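Local coordinates for peptidase M3B, oligoendopeptidase F (Enterococcus faecium, PDB 2QR4), which probably hydrolyses peptide bonds in oligopeptides as a metal-dependent endopeptidase of the M3 family, clan MA, at residues 31-37 / 106-112; 36-41 / 113-117; 176-181 / 196-201. One frame throughout, in Å; residues are numbered along the deposited sequence.

Contacts 1 and 2 touch one another, about 7 Å between centres: both lie on the start of helix 33-63 and share Phe36 and Leu37, but contact 1 sets them against the end of helix 100-109 and the turn after it, contact 2 against 113-117 further along. Contact 1 is only partly buried and mixes aromatic packing with one weak hydrogen bond and the carbon chains of charged residues; contact 2 is buried and almost wholly apolar. Contact 3 lies on the opposite side of the chain's centre, about 52 Å from contact 2 and about 59 Å from contact 1 between centres, and packs a helix start against helix 190-206, buried and again without hydrogen bonds across it.

Contact 1. Residues 31-37 / 106-112; sequences QGASQFL and YFKEEPK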
ATOM      1  N   GLN A  31      -6.698  38.791  14.636  1.00 48.83           N
ATOM      2  CA  GLN A  31      -6.950  39.596  15.834  1.00 50.30           C
ATOM      3  C   GLN A  31      -5.815  40.548  16.183  1.00 51.59           C
ATOM      4  O   GLN A  31      -5.999  41.459  16.985  1.00 58.16           O
ATOM      5  CB  GLN A  31      -7.232  38.701  17.044  1.00 49.90           C
ATOM      6  CG  GLN A  31      -8.668  38.227  17.162  1.00 45.82           C
ATOM      7  CD  GLN A  31      -8.844  37.180  18.246  1.00 52.09           C
ATOM      8  OE1 GLN A  31      -9.710  36.306  18.147  1.00 56.61           O
ATOM      9  NE2 GLN A  31      -8.018  37.253  19.287  1.00 47.66           N
ATOM     10  N   GLY A  32      -4.640  40.333  15.599  1.00 53.40           N
ATOM     11  CA  GLY A  32      -3.475  41.142  15.944  1.00 46.93           C
ATOM     12  C   GLY A  32      -2.149  40.418  15.794  1.00 52.42           C
ATOM     13  O   GLY A  32      -2.104  39.182  15.750  1.00 50.19           O
ATOM     14  N   ALA A  33      -1.072  41.199  15.711  1.00 42.57           N
ATOM     15  CA  ALA A  33       0.286  40.677  15.524  1.00 44.60           C
ATOM     16  C   ALA A  33       0.681  39.737  16.655  1.00 44.49           C
ATOM     17  O   ALA A  33       1.389  38.753  16.443  1.00 43.37           O
ATOM     18  CB  ALA A  33       1.284  41.818  15.423  1.00 38.36           C
ATOM     19  N   SER A  34       0.203  40.053  17.852  1.00 39.88           N
ATOM     20  CA  SER A  34       0.449  39.254  19.041  1.00 37.77           C
ATOM     21  C   SER A  34      -0.167  37.867  18.886  1.00 43.49           C
ATOM     22  O   SER A  34       0.507  36.857  19.060  1.00 56.06           O
ATOM     23  CB  SER A  34      -0.131  39.982  20.263  1.00 46.31           C
ATOM     24  OG  SER A  34       0.129  39.291  21.466  1.00 53.66           O
ATOM     25  N   GLN A  35      -1.445  37.823  18.524  1.00 40.84           N
ATOM     26  CA  GLN A  35      -2.163  36.567  18.398  1.00 37.31           C
ATOM     27  C   GLN A  35      -1.582  35.753  17.266  1.00 42.81           C
ATOM     28  O   GLN A  35      -1.578  34.519  17.307  1.00 39.68           O
ATOM     29  CB  GLN A  35      -3.643  36.824  18.139  1.00 42.95           C
ATOM     30  CG  GLN A  35      -4.407  37.341  19.347  1.00 50.93           C
ATOM     31  CD  GLN A  35      -4.290  38.851  19.533  1.00 57.03           C
ATOM     32  OE1 GLN A  35      -3.448  39.513  18.919  1.00 60.65           O
ATOM     33  NE2 GLN A  35      -5.145  39.401  20.387  1.00 55.97           N
ATOM     34  N   PHE A  36      -1.090  36.464  16.257  1.00 41.89           N
ATOM     35  CA  PHE A  36      -0.494  35.850  15.080  1.00 43.25           C
ATOM     36  C   PHE A  36       0.817  35.179  15.490  1.00 45.40           C
ATOM     37  O   PHE A  36       1.082  34.037  15.129  1.00 46.44           O
ATOM     38  CB  PHE A  36      -0.248  36.934  14.027  1.00 44.99           C
ATOM     39  CG  PHE A  36       0.220  36.415  12.702  1.00 38.71           C
ATOM     40  CD1 PHE A  36      -0.662  35.810  11.827  1.00 44.42           C
ATOM     41  CD2 PHE A  36       1.541  36.580  12.309  1.00 45.18           C
ATOM     42  CE1 PHE A  36      -0.229  35.339  10.586  1.00 51.22           C
ATOM     43  CE2 PHE A  36       1.982  36.108  11.076  1.00 44.65           C
ATOM     44  CZ  PHE A  36       1.097  35.487  10.214  1.00 44.48           C
ATOM     45  N   LEU A  37       1.613  35.895  16.276  1.00 43.88           N
ATOM     46  CA  LEU A  37       2.871  35.380  16.795  1.00 36.91           C
ATOM     47  C   LEU A  37       2.629  34.165  17.668  1.00 41.54           C
ATOM     48  O   LEU A  37       3.324  33.160  17.543  1.00 43.86           O
ATOM     49  CB  LEU A  37       3.607  36.467  17.600  1.00 26.90           C
ATOM     50  CG  LEU A  37       4.947  36.089  18.248  1.00 26.95           C
ATOM     51  CD1 LEU A  37       5.929  35.532  17.231  1.00 29.76           C
ATOM     52  CD2 LEU A  37       5.563  37.273  18.975  1.00 27.16           C
ATOM     53  N   TYR A 106       1.967  43.153  10.354  1.00 53.08           N
ATOM     54  CA  TYR A 106       2.156  42.524  11.658  1.00 46.25           C
ATOM     55  C   TYR A 106       3.637  42.511  12.035  1.00 45.92           C
ATOM     56  O   TYR A 106       3.993  42.637  13.205  1.00 45.55           O
ATOM     57  CB  TYR A 106       1.659  41.079  11.628  1.00 46.05           C
ATOM     58  CG  TYR A 106       0.172  40.864  11.819  1.00 41.09           C
ATOM     59  CD1 TYR A 106      -0.644  41.841  12.384  1.00 35.04           C
ATOM     60  CD2 TYR A 106      -0.405  39.645  11.474  1.00 39.11           C
ATOM     61  CE1 TYR A 106      -2.009  41.612  12.570  1.00 34.90           C
ATOM     62  CE2 TYR A 106      -1.757  39.407  11.658  1.00 39.17           C
ATOM     63  CZ  TYR A 106      -2.554  40.384  12.207  1.00 44.43           C
ATOM     64  OH  TYR A 106      -3.894  40.113  12.379  1.00 45.14           O
ATOM     65  N   PHE A 107       4.493  42.333  11.032  1.00 49.44           N
ATOM     66  CA  PHE A 107       5.939  42.307  11.242  1.00 46.22           C
ATOM     67  C   PHE A 107       6.507  43.656  11.677  1.00 48.19           C
ATOM     68  O   PHE A 107       7.453  43.705  12.463  1.00 51.79           O
ATOM     69  CB  PHE A 107       6.657  41.790   9.994  1.00 42.01           C
ATOM     70  CG  PHE A 107       6.649  40.289   9.876  1.00 43.88           C
ATOM     71  CD1 PHE A 107       5.465  39.602   9.690  1.00 49.38           C
ATOM     72  CD2 PHE A 107       7.824  39.566   9.960  1.00 39.08           C
ATOM     73  CE1 PHE A 107       5.457  38.216   9.585  1.00 47.43           C
ATOM     74  CE2 PHE A 107       7.820  38.187   9.860  1.00 33.97           C
ATOM     75  CZ  PHE A 107       6.640  37.512   9.674  1.00 44.64           C
ATOM     76  N   LYS A 108       5.942  44.746  11.167  1.00 46.75           N
ATOM     77  CA  LYS A 108       6.344  46.070  11.620  1.00 50.55           C
ATOM     78  C   LYS A 108       5.983  46.231  13.089  1.00 53.53           C
ATOM     79  O   LYS A 108       6.761  46.774  13.873  1.00 58.52           O
ATOM     80  CB  LYS A 108       5.664  47.170  10.803  1.00 54.72           C
ATOM     81  CG  LYS A 108       6.332  47.483   9.473  1.00 59.35           C
ATOM     82  CD  LYS A 108       5.990  48.895   9.020  1.00 63.40           C
ATOM     83  CE  LYS A 108       6.329  49.906  10.113  1.00 70.50           C
ATOM     84  NZ  LYS A 108       6.058  51.307   9.696  1.00 69.10           N
ATOM     85  N   GLU A 109       4.801  45.747  13.456  1.00 53.08           N
ATOM     86  CA  GLU A 109       4.281  45.920  14.813  1.00 55.96           C
ATOM     87  C   GLU A 109       5.001  45.051  15.846  1.00 55.54           C
ATOM     88  O   GLU A 109       5.129  45.440  17.002  1.00 52.13           O
ATOM     89  CB  GLU A 109       2.772  45.640  14.852  1.00 58.50           C
ATOM     90  CG  GLU A 109       1.988  46.339  13.749  1.00 62.16           C
ATOM     91  CD  GLU A 109       0.483  46.201  13.898  1.00 62.91           C
ATOM     92  OE1 GLU A 109      -0.227  47.160  13.523  1.00 66.78           O
ATOM     93  OE2 GLU A 109       0.010  45.147  14.386  1.00 55.59           O
ATOM     94  N   GLU A 110       5.460  43.875  15.430  1.00 58.26           N
ATOM     95  CA  GLU A 110       6.064  42.927  16.365  1.00 54.00           C
ATOM     96  C   GLU A 110       7.358  42.316  15.832  1.00 48.57           C
ATOM     97  O   GLU A 110       7.347  41.222  15.271  1.00 53.85           O
ATOM     98  CB  GLU A 110       5.062  41.825  16.741  1.00 43.49           C
ATOM     99  CG  GLU A 110       5.623  40.737  17.653  1.00 51.82           C
ATOM    100  CD  GLU A 110       6.305  41.284  18.908  1.00 47.25           C
ATOM    101  OE1 GLU A 110       5.836  40.973  20.021  1.00 50.41           O
ATOM    102  OE2 GLU A 110       7.306  42.016  18.786  1.00 44.50           O
ATOM    103  N   PRO A 111       8.479  43.020  16.036  1.00 47.43           N
ATOM    104  CA  PRO A 111       9.818  42.623  15.614  1.00 45.26           C
ATOM    105  C   PRO A 111      10.106  41.151  15.874  1.00 43.04           C
ATOM    106  O   PRO A 111      10.795  40.511  15.084  1.00 48.93           O
ATOM    107  CB  PRO A 111      10.741  43.493  16.486  1.00 55.39           C
ATOM    108  CG  PRO A 111       9.829  44.282  17.416  1.00 57.13           C
ATOM    109  CD  PRO A 111       8.497  44.309  16.740  1.00 51.90           C
ATOM    110  N   LYS A 112       9.576  40.626  16.974  1.00 39.45           N
ATOM    111  CA  LYS A 112       9.777  39.231  17.341  1.00 31.72           C
ATOM    112  C   LYS A 112       9.383  38.267  16.225  1.00 36.82           C
ATOM    113  O   LYS A 112       9.892  37.140  16.149  1.00 42.33           O
ATOM    114  CB  LYS A 112       8.959  38.896  18.582  1.00 37.36           C
ATOM    115  CG  LYS A 112       9.377  39.601  19.861  1.00 44.86           C
ATOM    116  CD  LYS A 112       8.818  38.814  21.028  1.00 53.82           C
ATOM    117  CE  LYS A 112       8.907  39.535  22.341  1.00 61.63           C
ATOM    118  NZ  LYS A 112       8.104  38.772  23.336  1.00 62.86           N
TER
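Tyr106 turns one ring face to the first turn of helix 33-63, and its ring forms the largest single part of the contact. The aromatic part begins with a CH-pi contact: Ala33 CA stands 3.8 Å from the centroid of the Tyr106 ring, over the face, while the nitrogen of Ala33 and the carbonyl oxygen of Gly32 lie over the same ring. Phe36 meets Tyr106 obliquely, with planes 43° apart; CD2 of Tyr106 comes over one face of the Phe36 ring, 3.5 Å from Phe36 CG. Beyond, Phe36 CE2 makes a looser contact with Phe107 CE1 at 4.3 Å.

Polar contact across the segments is slight. Gly32 N gives a weak, bent hydrogen bond to Tyr106 OH at 3.3 Å; the same hydroxyl is also hydrogen-bonded to Leu29 O, so the phenol end is tied to the backbone that leads into the helix. Gly32 is the N-cap, and its backbone angles call for glycine.

The remaining packing uses the carbon chains of charged residues. Ala33 CB fits between Tyr106 and the CB of Glu110, and Leu37 CD2 lies 3.7 Å from Glu110 CG and 3.8 Å from Lys112 CB. The Glu110 chain, bent at chi2 (52°), lets OE2 accept from Lys112 N at 3.2 Å, from well out of the carboxylate plane (49°), which braces the turn leaving helix 100-109.

The contact thus joins the N-terminal end of helix 33-63 to the C-terminal end of helix 100-109 and the 110-112 turn that follows it, with Leu98 against Tyr106, and Arg117 and Ile120 of helix 117-124 against Phe107.

Contact 2. Residues 36-41 / 113-117; sequences FLNAIE and LEVYR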
ATOM      1  N   PHE A  36      -1.090  36.464  16.257  1.00 41.89           N
ATOM      2  CA  PHE A  36      -0.494  35.850  15.080  1.00 43.25           C
ATOM      3  C   PHE A  36       0.817  35.179  15.490  1.00 45.40           C
ATOM      4  O   PHE A  36       1.082  34.037  15.129  1.00 46.44           O
ATOM      5  CB  PHE A  36      -0.248  36.934  14.027  1.00 44.99           C
ATOM      6  CG  PHE A  36       0.220  36.415  12.702  1.00 38.71           C
ATOM      7  CD1 PHE A  36      -0.662  35.810  11.827  1.00 44.42           C
ATOM      8  CD2 PHE A  36       1.541  36.580  12.309  1.00 45.18           C
ATOM      9  CE1 PHE A  36      -0.229  35.339  10.586  1.00 51.22           C
ATOM     10  CE2 PHE A  36       1.982  36.108  11.076  1.00 44.65           C
ATOM     11  CZ  PHE A  36       1.097  35.487  10.214  1.00 44.48           C
ATOM     12  N   LEU A  37       1.613  35.895  16.276  1.00 43.88           N
ATOM     13  CA  LEU A  37       2.871  35.380  16.795  1.00 36.91           C
ATOM     14  C   LEU A  37       2.629  34.165  17.668  1.00 41.54           C
ATOM     15  O   LEU A  37       3.324  33.160  17.543  1.00 43.86           O
ATOM     16  CB  LEU A  37       3.607  36.467  17.600  1.00 26.90           C
ATOM     17  CG  LEU A  37       4.947  36.089  18.248  1.00 26.95           C
ATOM     18  CD1 LEU A  37       5.929  35.532  17.231  1.00 29.76           C
ATOM     19  CD2 LEU A  37       5.563  37.273  18.975  1.00 27.16           C
ATOM     20  N   ASN A  38       1.640  34.254  18.551  1.00 37.13           N
ATOM     21  CA  ASN A  38       1.366  33.153  19.468  1.00 41.47           C
ATOM     22  C   ASN A  38       0.942  31.885  18.726  1.00 38.37           C
ATOM     23  O   ASN A  38       1.348  30.784  19.085  1.00 47.32           O
ATOM     24  CB  ASN A  38       0.333  33.564  20.527  1.00 38.82           C
ATOM     25  CG  ASN A  38       0.827  34.704  21.405  1.00 49.78           C
ATOM     26  OD1 ASN A  38       2.013  34.793  21.713  1.00 43.26           O
ATOM     27  ND2 ASN A  38      -0.081  35.589  21.799  1.00 55.96           N
ATOM     28  N   ALA A  39       0.143  32.047  17.680  1.00 39.27           N
ATOM     29  CA  ALA A  39      -0.264  30.913  16.849  1.00 39.63           C
ATOM     30  C   ALA A  39       0.929  30.237  16.168  1.00 32.13           C
ATOM     31  O   ALA A  39       1.067  29.017  16.201  1.00 38.74           O
ATOM     32  CB  ALA A  39      -1.301  31.357  15.805  1.00 26.27           C
ATOM     33  N   ILE A  40       1.786  31.038  15.545  1.00 35.34           N
ATOM     34  CA  ILE A  40       2.971  30.512  14.888  1.00 38.09           C
ATOM     35  C   ILE A  40       3.836  29.772  15.896  1.00 41.56           C
ATOM     36  O   ILE A  40       4.355  28.702  15.607  1.00 33.88           O
ATOM     37  CB  ILE A  40       3.815  31.639  14.281  1.00 39.95           C
ATOM     38  CG1 ILE A  40       3.115  32.227  13.061  1.00 42.30           C
ATOM     39  CG2 ILE A  40       5.162  31.108  13.873  1.00 43.06           C
ATOM     40  CD1 ILE A  40       3.598  33.581  12.690  1.00 47.12           C
ATOM     41  N   GLU A  41       3.992  30.355  17.081  1.00 37.14           N
ATOM     42  CA  GLU A  41       4.794  29.735  18.122  1.00 42.91           C
ATOM     43  C   GLU A  41       4.210  28.402  18.523  1.00 41.10           C
ATOM     44  O   GLU A  41       4.940  27.429  18.701  1.00 42.95           O
ATOM     45  CB  GLU A  41       4.901  30.642  19.340  1.00 37.09           C
ATOM     46  CG  GLU A  41       5.923  31.717  19.163  1.00 34.46           C
ATOM     47  CD  GLU A  41       5.774  32.825  20.184  1.00 46.63           C
ATOM     48  OE1 GLU A  41       4.769  32.809  20.926  1.00 40.13           O
ATOM     49  OE2 GLU A  41       6.656  33.712  20.236  1.00 47.99           O
ATOM     50  N   LEU A 113       8.459  38.701  15.369  1.00 35.55           N
ATOM     51  CA  LEU A 113       8.019  37.885  14.235  1.00 40.02           C
ATOM     52  C   LEU A 113       9.127  37.691  13.208  1.00 43.20           C
ATOM     53  O   LEU A 113       9.070  36.774  12.395  1.00 45.82           O
ATOM     54  CB  LEU A 113       6.822  38.526  13.548  1.00 36.74           C
ATOM     55  CG  LEU A 113       5.445  38.276  14.154  1.00 42.56           C
ATOM     56  CD1 LEU A 113       4.472  39.245  13.515  1.00 47.46           C
ATOM     57  CD2 LEU A 113       4.993  36.849  13.942  1.00 34.87           C
ATOM     58  N   GLU A 114      10.129  38.563  13.241  1.00 43.96           N
ATOM     59  CA  GLU A 114      11.227  38.490  12.290  1.00 48.10           C
ATOM     60  C   GLU A 114      11.889  37.108  12.324  1.00 47.12           C
ATOM     61  O   GLU A 114      12.444  36.652  11.330  1.00 49.52           O
ATOM     62  CB  GLU A 114      12.245  39.604  12.562  1.00 46.95           C
ATOM     63  CG  GLU A 114      12.974  40.113  11.319  1.00 57.19           C
ATOM     64  CD  GLU A 114      12.033  40.633  10.227  1.00 63.85           C
ATOM     65  OE1 GLU A 114      11.082  41.388  10.530  1.00 57.21           O
ATOM     66  OE2 GLU A 114      12.261  40.292   9.050  1.00 63.03           O
ATOM     67  N   VAL A 115      11.801  36.436  13.467  1.00 45.87           N
ATOM     68  CA  VAL A 115      12.392  35.110  13.617  1.00 44.33           C
ATOM     69  C   VAL A 115      11.724  34.095  12.697  1.00 54.35           C
ATOM     70  O   VAL A 115      12.323  33.068  12.369  1.00 55.63           O
ATOM     71  CB  VAL A 115      12.281  34.598  15.069  1.00 48.72           C
ATOM     72  CG1 VAL A 115      12.890  33.226  15.192  1.00 34.52           C
ATOM     73  CG2 VAL A 115      12.957  35.563  16.036  1.00 53.63           C
ATOM     74  N   TYR A 116      10.490  34.389  12.283  1.00 43.95           N
ATOM     75  CA  TYR A 116       9.719  33.470  11.458  1.00 47.58           C
ATOM     76  C   TYR A 116       9.497  33.955  10.028  1.00 52.73           C
ATOM     77  O   TYR A 116       8.804  33.295   9.250  1.00 52.29           O
ATOM     78  CB  TYR A 116       8.356  33.194  12.107  1.00 49.74           C
ATOM     79  CG  TYR A 116       8.462  32.545  13.456  1.00 48.72           C
ATOM     80  CD1 TYR A 116       8.207  33.267  14.616  1.00 52.49           C
ATOM     81  CD2 TYR A 116       8.839  31.217  13.577  1.00 45.16           C
ATOM     82  CE1 TYR A 116       8.317  32.678  15.863  1.00 47.61           C
ATOM     83  CE2 TYR A 116       8.957  30.619  14.821  1.00 48.60           C
ATOM     84  CZ  TYR A 116       8.691  31.357  15.957  1.00 47.97           C
ATOM     85  OH  TYR A 116       8.795  30.772  17.188  1.00 49.49           O
ATOM     86  N   ARG A 117      10.061  35.103   9.670  1.00 48.04           N
ATOM     87  CA  ARG A 117       9.706  35.692   8.382  1.00 53.74           C
ATOM     88  C   ARG A 117       9.916  34.694   7.238  1.00 53.07           C
ATOM     89  O   ARG A 117       9.013  34.464   6.434  1.00 58.25           O
ATOM     90  CB  ARG A 117      10.420  37.030   8.148  1.00 51.49           C
ATOM     91  CG  ARG A 117      11.421  37.078   7.003  1.00 55.90           C
ATOM     92  CD  ARG A 117      11.252  38.385   6.231  1.00 52.88           C
ATOM     93  NE  ARG A 117      11.058  39.523   7.130  1.00 47.75           N
ATOM     94  CZ  ARG A 117      10.276  40.570   6.868  1.00 49.46           C
ATOM     95  NH1 ARG A 117      10.168  41.556   7.755  1.00 41.64           N
ATOM     96  NH2 ARG A 117       9.594  40.627   5.729  1.00 47.48           N
TER
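Leu113 pushes one methyl, CD2, among three side chains of helix 33-63. This carbon lies 3.7 Å from Leu37 CD1 and 3.8 Å from Ile40 CD1, and it approaches Phe36 at the ring edge, near the ring plane, next to Phe36 CD2. Leu113 and Leu37 run antiparallel alongside each other, while Leu113 lies across Phe36 and Ile40.

Ile40 divides its two branches between two partners. Its CG1 is anti to the carbonyl carbon (chi1 -71°), and the extended branch carries CD1 to Leu113. That rotation sets CG2 anti to the backbone N and over the Tyr116 ring, where it makes a CH-pi contact: the methyl is 3.6 Å from the centroid and only 11° off the ring normal. The Tyr116 ring slants across the helix from Ile40 to the neighbouring Glu41. There Tyr116 OH lies 3.6 Å from Glu41 CG, touching the carbon chain of the glutamate, while Leu37 CD1 meets the ring obliquely at Tyr116 CE1.

Ile95 and Phe91, of helix 91-95, close in on Phe36 and Ile40 respectively, and Phe107 packs on Leu113. No hydrogen bond or salt bridge joins the two segments, so the loop between helices 100-109 and 117-124 is held to helix 33-63 by shape and burial of methyls and rings.

Contact 3. Residues 176-181 / 196-201; sequences LSHGVY and AFKGLY
Tyr181 fits as a knob into a hole formed by Ala196, Phe197, Leu200 and Tyr201 of helix 190-206. This is the tight part of the contact. Leu200 lays CD2 over one face of the phenol ring, a CH-pi contact at 3.8 Å from the ring centroid, and the leucine lies nearly perpendicular to the tyrosine side chain. The ring edge turns to the helix backbone: Tyr181 CE1 is 3.5 Å from Ala196 O, and Phe197 CA also lies near the ring plane. With CG anti to the backbone N (chi1 178°), the ring reaches across until Tyr181 OH is 3.6 Å from Phe197 CD1 and 3.9 Å from Tyr201 CE2.

Leu176 CD2 is as closely fitted, 3.8 Å from Gly199 CA, where the absence of a side chain admits the methyl; its CD1 is slacker, 4.1 Å from Ala196 CB.

From Ser177 to Val180 the chain makes no contact with 196-201, and His178 and Gly179 are exposed. Ser177 is the N-cap of helix 178-185, its OG accepting a weak hydrogen bond from Val180 N at 3.4 Å. His178 NE2 is hydrogen-bonded to Asn157 O, and its ring makes a T-shaped (edge-to-face) contact with Phe163.

Leu176 follows strand 173-175 and is hydrogen-bonded through its backbone to Pro164, just before strand 165-167. The contact therefore packs the passage from the two-stranded sheet into helix 178-185 against helix 190-206, while Leu184 of the former helix touches both Leu176 and Ala196.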
ATOM      1  N   LEU A 176      22.495 -16.127   0.852  1.00 53.14           N
ATOM      2  CA  LEU A 176      22.359 -14.777   0.311  1.00 46.23           C
ATOM      3  C   LEU A 176      21.464 -13.928   1.203  1.00 49.94           C
ATOM      4  O   LEU A 176      20.517 -14.437   1.825  1.00 50.05           O
ATOM      5  CB  LEU A 176      21.745 -14.825  -1.084  1.00 49.12           C
ATOM      6  CG  LEU A 176      22.520 -14.529  -2.359  1.00 52.64           C
ATOM      7  CD1 LEU A 176      23.998 -14.769  -2.223  1.00 51.30           C
ATOM      8  CD2 LEU A 176      21.922 -15.390  -3.451  1.00 46.13           C
ATOM      9  N   SER A 177      21.746 -12.629   1.225  1.00 36.05           N
ATOM     10  CA  SER A 177      21.018 -11.677   2.044  1.00 45.10           C
ATOM     11  C   SER A 177      21.493 -10.290   1.661  1.00 41.73           C
ATOM     12  O   SER A 177      22.513 -10.153   0.992  1.00 51.54           O
ATOM     13  CB  SER A 177      21.323 -11.906   3.528  1.00 35.16           C
ATOM     14  OG  SER A 177      22.636 -11.487   3.801  1.00 44.64           O
ATOM     15  N   HIS A 178      20.767  -9.265   2.099  1.00 44.14           N
ATOM     16  CA  HIS A 178      21.169  -7.878   1.866  1.00 43.19           C
ATOM     17  C   HIS A 178      22.538  -7.550   2.465  1.00 45.35           C
ATOM     18  O   HIS A 178      23.320  -6.809   1.867  1.00 49.38           O
ATOM     19  CB  HIS A 178      20.121  -6.911   2.414  1.00 41.29           C
ATOM     20  CG  HIS A 178      18.808  -6.981   1.698  1.00 50.27           C
ATOM     21  ND1 HIS A 178      18.693  -6.788   0.338  1.00 49.76           N
ATOM     22  CD2 HIS A 178      17.553  -7.217   2.154  1.00 40.87           C
ATOM     23  CE1 HIS A 178      17.422  -6.897  -0.014  1.00 46.03           C
ATOM     24  NE2 HIS A 178      16.713  -7.162   1.069  1.00 56.58           N
ATOM     25  N   GLY A 179      22.827  -8.106   3.642  1.00 40.73           N
ATOM     26  CA  GLY A 179      24.094  -7.852   4.317  1.00 41.98           C
ATOM     27  C   GLY A 179      25.318  -8.373   3.579  1.00 55.48           C
ATOM     28  O   GLY A 179      26.387  -7.778   3.627  1.00 56.12           O
ATOM     29  N   VAL A 180      25.161  -9.488   2.878  1.00 62.14           N
ATOM     30  CA  VAL A 180      26.293 -10.192   2.291  1.00 45.43           C
ATOM     31  C   VAL A 180      26.424  -9.944   0.782  1.00 48.27           C
ATOM     32  O   VAL A 180      27.492 -10.138   0.217  1.00 49.52           O
ATOM     33  CB  VAL A 180      26.162 -11.704   2.584  1.00 50.61           C
ATOM     34  CG1 VAL A 180      26.517 -12.522   1.392  1.00 54.03           C
ATOM     35  CG2 VAL A 180      26.994 -12.104   3.805  1.00 49.81           C
ATOM     36  N   TYR A 181      25.347  -9.492   0.138  1.00 41.05           N
ATOM     37  CA  TYR A 181      25.309  -9.398  -1.326  1.00 48.93           C
ATOM     38  C   TYR A 181      26.413  -8.534  -1.936  1.00 48.29           C
ATOM     39  O   TYR A 181      27.150  -8.981  -2.821  1.00 56.12           O
ATOM     40  CB  TYR A 181      23.938  -8.923  -1.814  1.00 38.54           C
ATOM     41  CG  TYR A 181      23.841  -8.756  -3.312  1.00 47.97           C
ATOM     42  CD1 TYR A 181      23.739  -9.862  -4.161  1.00 45.21           C
ATOM     43  CD2 TYR A 181      23.858  -7.489  -3.885  1.00 48.53           C
ATOM     44  CE1 TYR A 181      23.660  -9.696  -5.549  1.00 40.80           C
ATOM     45  CE2 TYR A 181      23.779  -7.316  -5.251  1.00 41.29           C
ATOM     46  CZ  TYR A 181      23.680  -8.414  -6.083  1.00 47.11           C
ATOM     47  OH  TYR A 181      23.593  -8.203  -7.450  1.00 44.70           O
ATOM     48  N   ALA A 196      25.589 -14.987  -7.096  1.00 34.31           N
ATOM     49  CA  ALA A 196      24.948 -14.043  -6.166  1.00 39.94           C
ATOM     50  C   ALA A 196      23.967 -13.169  -6.893  1.00 34.84           C
ATOM     51  O   ALA A 196      22.855 -12.945  -6.424  1.00 38.79           O
ATOM     52  CB  ALA A 196      25.991 -13.153  -5.459  1.00 36.24           C
ATOM     53  N   PHE A 197      24.395 -12.674  -8.046  1.00 37.57           N
ATOM     54  CA  PHE A 197      23.589 -11.790  -8.872  1.00 31.09           C
ATOM     55  C   PHE A 197      22.309 -12.507  -9.299  1.00 38.67           C
ATOM     56  O   PHE A 197      21.217 -11.986  -9.092  1.00 43.42           O
ATOM     57  CB  PHE A 197      24.431 -11.348 -10.075  1.00 36.82           C
ATOM     58  CG  PHE A 197      23.711 -10.491 -11.066  1.00 34.40           C
ATOM     59  CD1 PHE A 197      23.632  -9.119 -10.893  1.00 39.88           C
ATOM     60  CD2 PHE A 197      23.157 -11.052 -12.207  1.00 41.45           C
ATOM     61  CE1 PHE A 197      22.988  -8.321 -11.826  1.00 36.75           C
ATOM     62  CE2 PHE A 197      22.505 -10.262 -13.141  1.00 37.41           C
ATOM     63  CZ  PHE A 197      22.421  -8.892 -12.950  1.00 39.70           C
ATOM     64  N   LYS A 198      22.445 -13.710  -9.857  1.00 44.23           N
ATOM     65  CA  LYS A 198      21.285 -14.512 -10.308  1.00 39.40           C
ATOM     66  C   LYS A 198      20.379 -15.006  -9.186  1.00 43.90           C
ATOM     67  O   LYS A 198      19.154 -15.080  -9.349  1.00 39.74           O
ATOM     68  CB  LYS A 198      21.739 -15.704 -11.163  1.00 35.67           C
ATOM     69  CG  LYS A 198      21.974 -15.301 -12.603  1.00 48.92           C
ATOM     70  CD  LYS A 198      22.857 -16.251 -13.388  1.00 48.89           C
ATOM     71  CE  LYS A 198      23.143 -15.614 -14.734  1.00 51.15           C
ATOM     72  NZ  LYS A 198      24.060 -16.447 -15.543  1.00 63.16           N
ATOM     73  N   GLY A 199      20.980 -15.335  -8.047  1.00 42.10           N
ATOM     74  CA  GLY A 199      20.205 -15.715  -6.872  1.00 32.37           C
ATOM     75  C   GLY A 199      19.321 -14.568  -6.402  1.00 41.41           C
ATOM     76  O   GLY A 199      18.121 -14.749  -6.172  1.00 46.72           O
ATOM     77  N   LEU A 200      19.910 -13.379  -6.277  1.00 40.25           N
ATOM     78  CA  LEU A 200      19.195 -12.239  -5.710  1.00 44.39           C
ATOM     79  C   LEU A 200      18.075 -11.852  -6.643  1.00 40.24           C
ATOM     80  O   LEU A 200      16.942 -11.644  -6.217  1.00 48.61           O
ATOM     81  CB  LEU A 200      20.129 -11.046  -5.486  1.00 33.01           C
ATOM     82  CG  LEU A 200      19.479  -9.769  -4.933  1.00 44.25           C
ATOM     83  CD1 LEU A 200      19.629  -9.646  -3.421  1.00 38.34           C
ATOM     84  CD2 LEU A 200      20.060  -8.545  -5.598  1.00 43.01           C
ATOM     85  N   TYR A 201      18.393 -11.784  -7.930  1.00 49.11           N
ATOM     86  CA  TYR A 201      17.408 -11.368  -8.919  1.00 41.02           C
ATOM     87  C   TYR A 201      16.305 -12.387  -9.167  1.00 42.13           C
ATOM     88  O   TYR A 201      15.218 -12.014  -9.589  1.00 51.77           O
ATOM     89  CB  TYR A 201      18.076 -10.895 -10.206  1.00 43.37           C
ATOM     90  CG  TYR A 201      18.580  -9.480 -10.070  1.00 45.21           C
ATOM     91  CD1 TYR A 201      17.713  -8.406 -10.184  1.00 47.77           C
ATOM     92  CD2 TYR A 201      19.904  -9.218  -9.767  1.00 49.80           C
ATOM     93  CE1 TYR A 201      18.163  -7.092 -10.026  1.00 51.64           C
ATOM     94  CE2 TYR A 201      20.363  -7.918  -9.609  1.00 46.18           C
ATOM     95  CZ  TYR A 201      19.484  -6.859  -9.751  1.00 52.08           C
ATOM     96  OH  TYR A 201      19.935  -5.564  -9.602  1.00 63.88           O
TER